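Side-chain contacts in NAD-dependent protein deacylase 2 (Archaeoglobus fulgidus, PDB 4TWJ), which removes acetyl and other acyl groups from protein lysines, among them the N-terminal lysine of the chromatin protein Alba, at the expense of NAD: residues W64-S67 with M68-D72; I85-L88 with E89-I93; T221-D224 with P225-V229; V114-L117 with H118-D122; V195-P198 with A199-P203. All blocks are in the same frame, centred on the assembly; numbering follows the deposited sequence.

Contact 1 of 5, residues W64-S67 with M68-D72; sequences WEFS and MEMKD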
loop_
_atom_site.group_PDB
_atom_site.type_symbol
_atom_site.label_atom_id
_atom_site.label_comp_id
_atom_site.label_asym_id
_atom_site.label_seq_id
_atom_site.Cartn_x
_atom_site.Cartn_y
_atom_site.Cartn_z
ATOM N N TRP A 64 -18.313 -8.203 -2.021
ATOM C CA TRP A 64 -18.329 -7.654 -3.374
ATOM C C TRP A 64 -19.152 -6.364 -3.484
ATOM O O TRP A 64 -18.749 -5.435 -4.183
ATOM C CB TRP A 64 -18.795 -8.714 -4.375
ATOM C CG TRP A 64 -17.713 -9.710 -4.675
ATOM C CD1 TRP A 64 -17.720 -11.051 -4.415
ATOM C CD2 TRP A 64 -16.447 -9.424 -5.274
ATOM N NE1 TRP A 64 -16.538 -11.622 -4.834
ATOM C CE2 TRP A 64 -15.741 -10.641 -5.365
ATOM C CE3 TRP A 64 -15.849 -8.256 -5.757
ATOM C CZ2 TRP A 64 -14.461 -10.721 -5.909
ATOM C CZ3 TRP A 64 -14.588 -8.335 -6.304
ATOM C CH2 TRP A 64 -13.902 -9.562 -6.377
ATOM N N GLU A 65 -20.287 -6.300 -2.795
ATOM C CA GLU A 65 -21.095 -5.075 -2.778
ATOM C C GLU A 65 -20.338 -3.935 -2.087
ATOM O O GLU A 65 -20.396 -2.790 -2.523
ATOM C CB GLU A 65 -22.445 -5.317 -2.090
ATOM C CG GLU A 65 -23.358 -6.296 -2.821
ATOM C CD GLU A 65 -23.938 -5.748 -4.113
ATOM O OE1 GLU A 65 -24.417 -6.559 -4.941
ATOM O OE2 GLU A 65 -23.929 -4.514 -4.306
ATOM N N PHE A 66 -19.616 -4.261 -1.019
ATOM C CA PHE A 66 -18.761 -3.285 -0.344
ATOM C C PHE A 66 -17.667 -2.780 -1.288
ATOM O O PHE A 66 -17.408 -1.582 -1.355
ATOM C CB PHE A 66 -18.144 -3.894 0.916
ATOM C CG PHE A 66 -17.120 -3.017 1.576
ATOM C CD1 PHE A 66 -17.500 -1.840 2.210
ATOM C CD2 PHE A 66 -15.774 -3.367 1.566
ATOM C CE1 PHE A 66 -16.557 -1.028 2.823
ATOM C CE2 PHE A 66 -14.826 -2.559 2.178
ATOM C CZ PHE A 66 -15.219 -1.387 2.805
ATOM N N SER A 67 -17.052 -3.697 -2.033
ATOM C CA SER A 67 -15.997 -3.340 -2.981
ATOM C C SER A 67 -16.512 -2.432 -4.099
ATOM O O SER A 67 -15.789 -1.551 -4.570
ATOM C CB SER A 67 -15.361 -4.601 -3.579
ATOM O OG SER A 67 -14.725 -5.380 -2.580
ATOM N N MET A 68 -17.755 -2.651 -4.521
ATOM C CA MET A 68 -18.382 -1.807 -5.541
ATOM C C MET A 68 -18.581 -0.382 -5.038
ATOM O O MET A 68 -18.415 0.574 -5.796
ATOM C CB MET A 68 -19.732 -2.383 -5.964
ATOM C CG MET A 68 -19.620 -3.639 -6.802
ATOM S SD MET A 68 -21.194 -4.490 -6.957
ATOM C CE MET A 68 -20.693 -5.860 -7.998
ATOM N N GLU A 69 -18.943 -0.248 -3.765
ATOM C CA GLU A 69 -19.085 1.067 -3.140
ATOM C C GLU A 69 -17.726 1.741 -2.973
ATOM O O GLU A 69 -17.586 2.936 -3.232
ATOM C CB GLU A 69 -19.772 0.949 -1.776
ATOM C CG GLU A 69 -21.229 0.523 -1.856
ATOM C CD GLU A 69 -21.875 0.327 -0.494
ATOM O OE1 GLU A 69 -23.115 0.454 -0.408
ATOM O OE2 GLU A 69 -21.156 0.040 0.490
ATOM N N MET A 70 -16.731 0.968 -2.545
ATOM C CA MET A 70 -15.387 1.497 -2.296
ATOM C C MET A 70 -14.677 1.968 -3.564
ATOM O O MET A 70 -13.921 2.938 -3.516
ATOM C CB MET A 70 -14.512 0.454 -1.589
ATOM C CG MET A 70 -14.891 0.176 -0.143
ATOM S SD MET A 70 -14.774 1.625 0.925
ATOM C CE MET A 70 -16.484 2.161 0.988
ATOM N N LYS A 71 -14.916 1.292 -4.689
ATOM C CA LYS A 71 -14.257 1.645 -5.954
ATOM C C LYS A 71 -14.511 3.109 -6.330
ATOM O O LYS A 71 -13.630 3.778 -6.869
ATOM C CB LYS A 71 -14.705 0.716 -7.097
ATOM C CG LYS A 71 -15.948 1.180 -7.844
ATOM C CD LYS A 71 -16.488 0.122 -8.790
ATOM C CE LYS A 71 -17.710 0.622 -9.544
ATOM N NZ LYS A 71 -17.418 1.801 -10.404
ATOM N N ASP A 72 -15.716 3.592 -6.034
ATOM C CA ASP A 72 -16.106 4.974 -6.319
ATOM C C ASP A 72 -15.332 5.988 -5.470
ATOM O O ASP A 72 -15.158 7.136 -5.880
ATOM C CB ASP A 72 -17.612 5.167 -6.089
ATOM C CG ASP A 72 -18.473 4.335 -7.035
ATOM O OD1 ASP A 72 -17.922 3.594 -7.876
ATOM O OD2 ASP A 72 -19.714 4.426 -6.934
#

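Contact 2 of 5, residues I85-L88 with E89-I93; sequences IAEL and ERMGI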
loop_
_atom_site.group_PDB
_atom_site.type_symbol
_atom_site.label_atom_id
_atom_site.label_comp_id
_atom_site.label_asym_id
_atom_site.label_seq_id
_atom_site.Cartn_x
_atom_site.Cartn_y
_atom_site.Cartn_z
ATOM N N ILE A 85 6.643 8.900 -6.325
ATOM C CA ILE A 85 7.304 7.704 -5.805
ATOM C C ILE A 85 7.947 6.898 -6.939
ATOM O O ILE A 85 9.055 6.388 -6.786
ATOM C CB ILE A 85 6.320 6.850 -4.968
ATOM C CG1 ILE A 85 5.959 7.605 -3.684
ATOM C CG2 ILE A 85 6.919 5.493 -4.622
ATOM C CD1 ILE A 85 4.737 7.071 -2.972
ATOM N N ALA A 86 7.258 6.805 -8.075
ATOM C CA ALA A 86 7.829 6.186 -9.267
ATOM C C ALA A 86 9.095 6.916 -9.720
ATOM O O ALA A 86 10.084 6.280 -10.081
ATOM C CB ALA A 86 6.803 6.153 -10.394
ATOM N N GLU A 87 9.066 8.245 -9.684
ATOM C CA GLU A 87 10.219 9.054 -10.101
ATOM C C GLU A 87 11.420 8.862 -9.168
ATOM O O GLU A 87 12.562 8.792 -9.625
ATOM C CB GLU A 87 9.828 10.536 -10.197
ATOM C CG GLU A 87 10.939 11.485 -10.645
ATOM C CD GLU A 87 11.501 11.178 -12.021
ATOM O OE1 GLU A 87 10.868 10.438 -12.801
ATOM O OE2 GLU A 87 12.594 11.697 -12.332
ATOM N N LEU A 88 11.166 8.760 -7.865
ATOM C CA LEU A 88 12.248 8.509 -6.909
ATOM C C LEU A 88 12.924 7.152 -7.142
ATOM O O LEU A 88 14.117 7.006 -6.882
ATOM C CB LEU A 88 11.746 8.616 -5.464
ATOM C CG LEU A 88 11.401 10.030 -4.992
ATOM C CD1 LEU A 88 10.651 9.995 -3.669
ATOM C CD2 LEU A 88 12.651 10.893 -4.884
ATOM N N GLU A 89 12.164 6.169 -7.619
ATOM C CA GLU A 89 12.732 4.876 -8.007
ATOM C C GLU A 89 13.550 5.018 -9.294
ATOM O O GLU A 89 14.664 4.501 -9.392
ATOM C CB GLU A 89 11.630 3.823 -8.173
ATOM C CG GLU A 89 12.146 2.421 -8.474
ATOM C CD GLU A 89 11.047 1.373 -8.516
ATOM O OE1 GLU A 89 9.852 1.730 -8.490
ATOM O OE2 GLU A 89 11.379 0.172 -8.583
ATOM N N ARG A 90 12.994 5.734 -10.266
ATOM C CA ARG A 90 13.687 6.018 -11.525
ATOM C C ARG A 90 15.030 6.713 -11.281
ATOM O O ARG A 90 16.009 6.450 -11.985
ATOM C CB ARG A 90 12.792 6.881 -12.423
ATOM C CG ARG A 90 13.242 6.990 -13.869
ATOM C CD ARG A 90 12.183 7.671 -14.725
ATOM N NE ARG A 90 10.959 6.866 -14.833
ATOM C CZ ARG A 90 9.775 7.147 -14.278
ATOM N NH1 ARG A 90 8.759 6.313 -14.465
ATOM N NH2 ARG A 90 9.582 8.243 -13.547
ATOM N N MET A 91 15.072 7.580 -10.270
ATOM C CA MET A 91 16.287 8.308 -9.900
ATOM C C MET A 91 17.316 7.449 -9.156
ATOM O O MET A 91 18.430 7.907 -8.906
ATOM C CB MET A 91 15.929 9.522 -9.033
ATOM C CG MET A 91 15.189 10.617 -9.775
ATOM S SD MET A 91 14.424 11.805 -8.661
ATOM C CE MET A 91 15.867 12.577 -7.942
ATOM N N GLY A 92 16.938 6.224 -8.791
ATOM C CA GLY A 92 17.824 5.309 -8.074
ATOM C C GLY A 92 17.841 5.506 -6.565
ATOM O O GLY A 92 18.688 4.940 -5.872
ATOM N N ILE A 93 16.909 6.306 -6.052
ATOM C CA ILE A 93 16.856 6.606 -4.624
ATOM C C ILE A 93 15.990 5.587 -3.895
ATOM O O ILE A 93 16.446 4.941 -2.953
ATOM C CB ILE A 93 16.328 8.032 -4.371
ATOM C CG1 ILE A 93 17.301 9.043 -4.990
ATOM C CG2 ILE A 93 16.147 8.288 -2.877
ATOM C CD1 ILE A 93 16.815 10.468 -4.985
HETATM O O HOH W 1 8.523 3.575 -7.013
#

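Contact 3 of 5, residues T221-D224 with P225-V229; sequences TMAD and PIFDV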
loop_
_atom_site.group_PDB
_atom_site.type_symbol
_atom_site.label_atom_id
_atom_site.label_comp_id
_atom_site.label_asym_id
_atom_site.label_seq_id
_atom_site.Cartn_x
_atom_site.Cartn_y
_atom_site.Cartn_z
ATOM N N THR A 221 -0.868 10.228 13.551
ATOM C CA THR A 221 -1.033 8.828 13.921
ATOM C C THR A 221 -0.429 8.631 15.305
ATOM O O THR A 221 0.370 9.448 15.765
ATOM C CB THR A 221 -0.324 7.875 12.932
ATOM O OG1 THR A 221 1.090 7.886 13.164
ATOM C CG2 THR A 221 -0.604 8.275 11.493
ATOM N N MET A 222 -0.792 7.532 15.959
ATOM C CA MET A 222 -0.214 7.198 17.258
ATOM C C MET A 222 1.270 6.828 17.155
ATOM O O MET A 222 1.968 6.800 18.165
ATOM C CB MET A 222 -0.998 6.056 17.917
ATOM C CG MET A 222 -2.436 6.399 18.276
ATOM S SD MET A 222 -2.594 7.517 19.685
ATOM C CE MET A 222 -2.589 9.126 18.896
ATOM N N ALA A 223 1.747 6.547 15.938
ATOM C CA ALA A 223 3.152 6.208 15.704
ATOM C C ALA A 223 4.039 7.427 15.429
ATOM O O ALA A 223 5.256 7.295 15.345
ATOM C CB ALA A 223 3.263 5.222 14.550
ATOM N N ASP A 224 3.444 8.611 15.309
ATOM C CA ASP A 224 4.208 9.828 14.995
ATOM C C ASP A 224 5.492 10.027 15.822
ATOM O O ASP A 224 6.513 10.434 15.267
ATOM C CB ASP A 224 3.321 11.076 15.113
ATOM C CG ASP A 224 2.315 11.198 13.982
ATOM O OD1 ASP A 224 2.330 10.369 13.045
ATOM O OD2 ASP A 224 1.488 12.131 14.033
ATOM N N PRO A 225 5.458 9.735 17.139
ATOM C CA PRO A 225 6.667 9.979 17.943
ATOM C C PRO A 225 7.960 9.295 17.478
ATOM O O PRO A 225 9.045 9.764 17.821
ATOM C CB PRO A 225 6.268 9.475 19.332
ATOM C CG PRO A 225 4.798 9.692 19.384
ATOM C CD PRO A 225 4.305 9.391 17.995
ATOM N N ILE A 226 7.865 8.211 16.707
ATOM C CA ILE A 226 9.074 7.503 16.262
ATOM C C ILE A 226 9.728 8.141 15.032
ATOM O O ILE A 226 10.834 7.759 14.654
ATOM C CB ILE A 226 8.814 5.999 15.974
ATOM C CG1 ILE A 226 8.078 5.792 14.638
ATOM C CG2 ILE A 226 8.069 5.351 17.137
ATOM C CD1 ILE A 226 7.982 4.340 14.215
ATOM N N PHE A 227 9.055 9.107 14.411
ATOM C CA PHE A 227 9.527 9.660 13.148
ATOM C C PHE A 227 10.429 10.874 13.328
ATOM O O PHE A 227 10.180 11.737 14.174
ATOM C CB PHE A 227 8.345 9.964 12.229
ATOM C CG PHE A 227 7.688 8.724 11.696
ATOM C CD1 PHE A 227 8.150 8.125 10.533
ATOM C CD2 PHE A 227 6.641 8.126 12.382
ATOM C CE1 PHE A 227 7.567 6.967 10.048
ATOM C CE2 PHE A 227 6.053 6.968 11.903
ATOM C CZ PHE A 227 6.517 6.385 10.736
ATOM N N ASP A 228 11.479 10.919 12.518
ATOM C CA ASP A 228 12.446 12.012 12.547
ATOM C C ASP A 228 11.907 13.246 11.835
ATOM O O ASP A 228 12.230 14.380 12.207
ATOM C CB ASP A 228 13.755 11.554 11.909
ATOM C CG ASP A 228 14.366 10.381 12.637
ATOM O OD1 ASP A 228 14.428 9.281 12.050
ATOM O OD2 ASP A 228 14.755 10.549 13.813
ATOM N N VAL A 229 11.082 13.013 10.815
ATOM C CA VAL A 229 10.423 14.069 10.063
ATOM C C VAL A 229 8.935 13.744 9.959
ATOM O O VAL A 229 8.562 12.654 9.523
ATOM C CB VAL A 229 11.013 14.193 8.642
ATOM C CG1 VAL A 229 10.232 15.199 7.807
ATOM C CG2 VAL A 229 12.490 14.560 8.715
#

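Contact 4 of 5, residues V114-L117 with H118-D122; sequences VLEL and HGSMD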
loop_
_atom_site.group_PDB
_atom_site.type_symbol
_atom_site.label_atom_id
_atom_site.label_comp_id
_atom_site.label_asym_id
_atom_site.label_seq_id
_atom_site.Cartn_x
_atom_site.Cartn_y
_atom_site.Cartn_z
ATOM N N VAL A 114 7.651 -3.256 -6.310
ATOM C CA VAL A 114 6.495 -3.071 -5.428
ATOM C C VAL A 114 6.187 -4.364 -4.676
ATOM O O VAL A 114 5.958 -5.411 -5.288
ATOM C CB VAL A 114 5.242 -2.630 -6.221
ATOM C CG1 VAL A 114 4.043 -2.459 -5.296
ATOM C CG2 VAL A 114 5.518 -1.339 -6.981
ATOM N N LEU A 115 6.195 -4.284 -3.347
ATOM C CA LEU A 115 5.868 -5.418 -2.490
ATOM C C LEU A 115 4.440 -5.269 -1.966
ATOM O O LEU A 115 4.158 -4.419 -1.114
ATOM C CB LEU A 115 6.870 -5.519 -1.335
ATOM C CG LEU A 115 8.316 -5.782 -1.765
ATOM C CD1 LEU A 115 9.271 -5.639 -0.587
ATOM C CD2 LEU A 115 8.451 -7.160 -2.399
ATOM N N GLU A 116 3.542 -6.093 -2.503
ATOM C CA GLU A 116 2.120 -6.034 -2.169
ATOM C C GLU A 116 1.823 -6.915 -0.960
ATOM O O GLU A 116 1.546 -8.113 -1.088
ATOM C CB GLU A 116 1.271 -6.447 -3.378
ATOM C CG GLU A 116 1.353 -5.454 -4.527
ATOM C CD GLU A 116 0.564 -5.886 -5.745
ATOM O OE1 GLU A 116 -0.209 -5.060 -6.267
ATOM O OE2 GLU A 116 0.724 -7.046 -6.178
ATOM N N LEU A 117 1.896 -6.307 0.220
ATOM C CA LEU A 117 1.704 -7.021 1.477
ATOM C C LEU A 117 0.359 -7.721 1.563
ATOM O O LEU A 117 0.255 -8.786 2.164
ATOM C CB LEU A 117 1.818 -6.059 2.658
ATOM C CG LEU A 117 3.183 -5.412 2.889
ATOM C CD1 LEU A 117 3.076 -4.444 4.059
ATOM C CD2 LEU A 117 4.266 -6.448 3.134
ATOM N N HIS A 118 -0.665 -7.114 0.974
ATOM C CA HIS A 118 -2.019 -7.644 1.070
ATOM C C HIS A 118 -2.549 -8.149 -0.264
ATOM O O HIS A 118 -3.765 -8.284 -0.442
ATOM C CB HIS A 118 -2.937 -6.581 1.655
ATOM C CG HIS A 118 -2.534 -6.146 3.029
ATOM N ND1 HIS A 118 -2.688 -4.854 3.479
ATOM C CD2 HIS A 118 -1.970 -6.836 4.049
ATOM C CE1 HIS A 118 -2.247 -4.768 4.722
ATOM N NE2 HIS A 118 -1.806 -5.957 5.091
ATOM N N GLY A 119 -1.634 -8.459 -1.180
ATOM C CA GLY A 119 -1.997 -8.954 -2.503
ATOM C C GLY A 119 -2.660 -7.896 -3.360
ATOM O O GLY A 119 -2.406 -6.700 -3.202
ATOM N N SER A 120 -3.517 -8.337 -4.278
ATOM C CA SER A 120 -4.210 -7.422 -5.183
ATOM C C SER A 120 -5.409 -8.100 -5.821
ATOM O O SER A 120 -5.578 -9.309 -5.700
ATOM C CB SER A 120 -3.270 -6.942 -6.290
ATOM O OG SER A 120 -3.081 -7.952 -7.266
ATOM N N MET A 121 -6.215 -7.311 -6.526
ATOM C CA MET A 121 -7.409 -7.815 -7.206
ATOM C C MET A 121 -7.100 -8.540 -8.516
ATOM O O MET A 121 -7.996 -9.142 -9.106
ATOM C CB MET A 121 -8.367 -6.657 -7.510
ATOM C CG MET A 121 -8.868 -5.909 -6.289
ATOM S SD MET A 121 -9.903 -6.931 -5.229
ATOM C CE MET A 121 -11.248 -7.334 -6.329
ATOM N N ASP A 122 -5.843 -8.492 -8.956
ATOM C CA ASP A 122 -5.430 -8.986 -10.278
ATOM C C ASP A 122 -5.842 -10.429 -10.583
ATOM O O ASP A 122 -6.260 -10.733 -11.701
ATOM C CB ASP A 122 -3.908 -8.870 -10.419
ATOM C CG ASP A 122 -3.447 -8.958 -11.858
ATOM O OD1 ASP A 122 -4.031 -8.261 -12.713
ATOM O OD2 ASP A 122 -2.500 -9.723 -12.132
HETATM O O HOH W 2 -0.744 -7.567 -8.449
#

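Contact 5 of 5, residues V195-P198 with A199-P203; sequences VVYP and AAELP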
loop_
_atom_site.group_PDB
_atom_site.type_symbol
_atom_site.label_atom_id
_atom_site.label_comp_id
_atom_site.label_asym_id
_atom_site.label_seq_id
_atom_site.Cartn_x
_atom_site.Cartn_y
_atom_site.Cartn_z
ATOM N N VAL A 195 -1.984 1.078 11.916
ATOM C CA VAL A 195 -2.821 0.317 12.845
ATOM C C VAL A 195 -3.132 -1.098 12.341
ATOM O O VAL A 195 -3.842 -1.847 13.011
ATOM C CB VAL A 195 -4.146 1.061 13.153
ATOM C CG1 VAL A 195 -3.861 2.358 13.892
ATOM C CG2 VAL A 195 -4.957 1.320 11.890
ATOM N N VAL A 196 -2.616 -1.460 11.168
ATOM C CA VAL A 196 -2.830 -2.800 10.625
ATOM C C VAL A 196 -1.533 -3.603 10.667
ATOM O O VAL A 196 -0.537 -3.235 10.043
ATOM C CB VAL A 196 -3.394 -2.757 9.193
ATOM C CG1 VAL A 196 -3.560 -4.170 8.647
ATOM C CG2 VAL A 196 -4.725 -2.019 9.176
ATOM N N TYR A 197 -1.558 -4.686 11.439
ATOM C CA TYR A 197 -0.429 -5.586 11.572
ATOM C C TYR A 197 -0.667 -6.826 10.717
ATOM O O TYR A 197 -1.816 -7.136 10.374
ATOM C CB TYR A 197 -0.240 -5.985 13.038
ATOM C CG TYR A 197 0.496 -4.944 13.847
ATOM C CD1 TYR A 197 1.881 -4.953 13.917
ATOM C CD2 TYR A 197 -0.192 -3.953 14.537
ATOM C CE1 TYR A 197 2.567 -4.005 14.653
ATOM C CE2 TYR A 197 0.487 -2.998 15.279
ATOM C CZ TYR A 197 1.865 -3.033 15.332
ATOM O OH TYR A 197 2.547 -2.089 16.067
ATOM N N PRO A 198 0.410 -7.542 10.360
ATOM C CA PRO A 198 1.819 -7.254 10.663
ATOM C C PRO A 198 2.462 -6.119 9.850
ATOM O O PRO A 198 3.611 -5.778 10.113
ATOM C CB PRO A 198 2.516 -8.583 10.349
ATOM C CG PRO A 198 1.656 -9.221 9.326
ATOM C CD PRO A 198 0.253 -8.843 9.686
ATOM N N ALA A 199 1.749 -5.531 8.888
ATOM C CA ALA A 199 2.316 -4.447 8.080
ATOM C C ALA A 199 2.945 -3.337 8.931
ATOM O O ALA A 199 4.066 -2.894 8.658
ATOM C CB ALA A 199 1.260 -3.859 7.152
ATOM N N ALA A 200 2.232 -2.926 9.976
ATOM C CA ALA A 200 2.663 -1.824 10.836
ATOM C C ALA A 200 3.969 -2.102 11.591
ATOM O O ALA A 200 4.595 -1.167 12.078
ATOM C CB ALA A 200 1.560 -1.452 11.823
ATOM N N GLU A 201 4.375 -3.368 11.691
ATOM C CA GLU A 201 5.662 -3.719 12.312
ATOM C C GLU A 201 6.845 -3.165 11.513
ATOM O O GLU A 201 7.903 -2.867 12.072
ATOM C CB GLU A 201 5.801 -5.243 12.443
ATOM C CG GLU A 201 6.999 -5.718 13.261
ATOM C CD GLU A 201 6.941 -5.290 14.711
ATOM O OE1 GLU A 201 5.828 -5.187 15.265
ATOM O OE2 GLU A 201 8.016 -5.057 15.314
ATOM N N LEU A 202 6.671 -3.031 10.202
ATOM C CA LEU A 202 7.789 -2.715 9.318
ATOM C C LEU A 202 8.496 -1.380 9.615
ATOM O O LEU A 202 9.727 -1.344 9.636
ATOM C CB LEU A 202 7.351 -2.818 7.848
ATOM C CG LEU A 202 7.050 -4.268 7.443
ATOM C CD1 LEU A 202 6.230 -4.316 6.165
ATOM C CD2 LEU A 202 8.325 -5.078 7.294
ATOM N N PRO A 203 7.742 -0.287 9.853
ATOM C CA PRO A 203 8.447 0.941 10.244
ATOM C C PRO A 203 9.226 0.820 11.558
ATOM O O PRO A 203 10.274 1.441 11.700
ATOM C CB PRO A 203 7.329 1.992 10.368
ATOM C CG PRO A 203 6.039 1.260 10.179
ATOM C CD PRO A 203 6.344 -0.024 9.484
#

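Contact 1 of 5, residues W64-S67 with M68-D72
Phe66 and Met70, one helical turn apart, form a Met-aromatic contact on helix 60-73 of the sirtuin, on the side of the helix that the acylated peptide reaches. The ring and the thioether chain meet obliquely. Met70 CG sits over one face of the Phe66 ring, 3.6 Å from its centroid and displaced toward the rim at CZ, which makes a CH-pi contact. The sulfur follows at a slant, with Met70 SD 4.3 Å from the centroid of the Phe66 ring. Two bends produce this course: chi2 of Met70 (-61°) sets SD beyond the rim near CZ, and chi3 near 99° then carries CE alongside Phe66 CE1. Beneath the pair, Met70 N donates to Phe66 O at 2.9 Å, in the carbonyl plane, one of four successive i to i+4 bonds here. The modified side chain of the bound peptide packs on Phe66, Ser67, Met70 and Lys71, consistent with the ring and thioether lining part of the acyl-lysine channel. A serine in place of Phe66 would probably leave Met70 CG and SD without their aromatic support and free the thioether to swing. Ser67 OG turns back to Phe63 O, while Lys71 and Met68 lean on Phe142 of helix 139-143. Farther round the helix, Met68 CG rests 3.3 Å from Trp64 O, and its SD lies 3.8 Å from Glu65 OE2.

Contact 2 of 5, residues I85-L88 with E89-I93
Glu87 and Arg90 pair across the last turn of helix 80-90, and the arginine can be followed outward. Its CB lies against the helix backbone, 3.4 Å from Glu87 O. CG continues away from the backbone N, and the extended chain brings Arg90 CD to 3.6 Å from Glu87 OE1. The bend at chi3 (-66°) then turns NE and the guanidinium back toward the glutamate. NE and CZ pass the same oxygen at longer range, and Arg90 NH2 closes on Glu87 OE1 with a salt bridge of 2.7 Å. The carboxylate oxygen lies in the guanidinium plane and is met nearly along its C-O bond, although the two flat groups are turned 34° against each other. Ala86 O stands over one guanidinium face. The other carboxylate oxygen, Glu87 OE2, has a second positive partner in Lys247 of helix 235-249, so the two oxygens of this carboxylate serve different cations. The helix closes in a Schellman motif: Gly92, with positive phi, donates N to Glu89 O, and Ile93 N reaches back to Leu88 O at 3.0 Å, almost in line with the carbonyl. The same reversal brings Ile93 CD1 to 4.2 Å from Leu88 CD2 on the buried side, where Val243 and Val246 of helix 235-249 pack on Leu88 and Ile93 respectively. On another side of the helix, the extended Glu89 holds the backbone N atoms of Arg112 and Arg113 with its two oxygens, and a water donates both to Glu89 OE1 at 2.7 Å and, weakly, to Ile85 O.

Contact 3 of 5, residues T221-D224 with P225-V229
With CG placed opposite its own carbonyl carbon (chi1 -71°), Phe227 turns a ring edge to the backbone of Ala223 and Asp224, and the matching torsion of Asp224 (-73°) sends its carboxylate back to Thr221. Phe227 CD2 comes to 3.4 Å from Ala223 O, and Asp224 O also lies near the plane of the ring at that edge. Ala223 CB adds an apolar touch to CE2. Phe227 N donates to Asp224 O at 3.0 Å from above the carbonyl plane, and Ile226 N bonds to Ala223 O. These successive i to i+3 bonds form a short 3-10 turn, entered directly from the type I beta turn Thr221-Asp224, in the loop between strands 212-217 and 229-232 of the Rossmann-type sheet. The Asp224 carboxylate grips the start of the beta turn: OD1 accepts from Thr221 OG1 at 2.8 Å and OD2 from Thr221 N at 3.1 Å, both donors standing well out of the carboxylate plane. A leucine replacing Asp224 would probably leave Thr221 N and OG1 without these acceptors and let the turn slacken. Asn217, which binds NAD, lies close by, and the Phe227 ring packs on Met213 and Ile215 of strand 212-217. Ile226 CG1 approaches Ala223 O to 3.3 Å, while the side chain touches Tyr204 of helix 201-208.

Contact 4 of 5, residues V114-L117 with H118-D122
The type I beta turn Glu116-Gly119 carries His118, the predicted proton acceptor of the sirtuin active site, at the point where the chain leaves the edge strand 114-116 of the Rossmann-type sheet. Across the turn, Gly119 N donates to Glu116 O at 3.2 Å; the hydrogen points well at the oxygen, yet the donor stands far above the carbonyl plane. Gly119 has a positive phi of 69°, and the chain runs on from it into the short strand 119-120. The Glu116 side chain, extended beyond CG, follows the departing chain. Its CB lies 3.7 Å from Gly119 O, and its OE1 comes to 3.6 Å from Ser120 CB. The link between the two polar ends is made by water: one molecule donates to Glu116 OE2 at 2.8 Å and is hydrogen-bonded to Ser120 OG at 2.6 Å. Glu116 OE1 is bound by Gln107 NE2, so each carboxylate oxygen has a partner. Ser120 OG also accepts from Asp122 N at 3.3 Å, an ST turn that helps to shape the corner following the strand. The His118 ring has Leu117 CB 4.1 Å above one face, toward the rim, and CD2 reaches 3.5 Å from Leu117 O. Its ND1 is hydrogen-bonded to Gln100 O of the NAD site, and the modified side chain of the bound peptide packs against it. Strand 94-99 flanks Leu115 and Leu117 through Ile98, both leucines also meet Ala177 of helix 171-182, and Met121 lies against Pro160 and Val162 of strand 158-162.

Contact 5 of 5, residues V195-P198 with A199-P203
Ala200 closes on the loop before helix 201-208 in two ways: its N donates to Val196 O at 2.8 Å, and its CB stands over the centre of the Tyr197 ring. Ala200 CB is 3.8 Å from the centroid of the Tyr197 ring, only 7° off the normal, a CH-pi contact. Pro198, preceded by a cis peptide bond, offers its carbonyl to Glu201 N at 3.0 Å, the donor standing above the carbonyl plane. Ala199 O accepts in turn from Leu202 N, so successive amides are satisfied as the helix begins. Glu201, bent at chi2 (64°), brings OE1 to the ring edge, 3.5 Å from Tyr197 CE1, with carboxylate and ring planes 38° apart. The phenol oxygen of Tyr197 is hydrogen-bonded to the backbone of the bound peptide, and the backbones of Val195 and Tyr197 also hydrogen-bond to the peptide. The loop thus forms one wall of the substrate cleft, with Val196 against the modified side chain. Behind this wall, Ala199 packs on Phe21 of strand 18-22, and Leu202 touches the same phenylalanine and also Ala177, Ile178 and Ala181 of helix 171-182.

Contact 4 is the most central and buried of the five, and it touches two others: Trp64 of contact 1 packs on Met121, and Leu117 and His118 meet Ala199 and Val196 of contact 5. All three meet the acylated peptide, contact 1 with an aromatic-thioether surface, contact 4 with the predicted catalytic histidine, and contact 5 with backbone bonds and a tyrosine hydroxyl. Contact 3 also reaches the peptide through Met222, but is mainly a partly buried polar turn near contact 5; contact 5 leads into helix 201-208, and contact 3 packs on Tyr204 of that helix. Contact 2 lies across the chain's centre from contact 1, about 32 Å between centres, and combines salt bridges on its outer side with aliphatic packing inside.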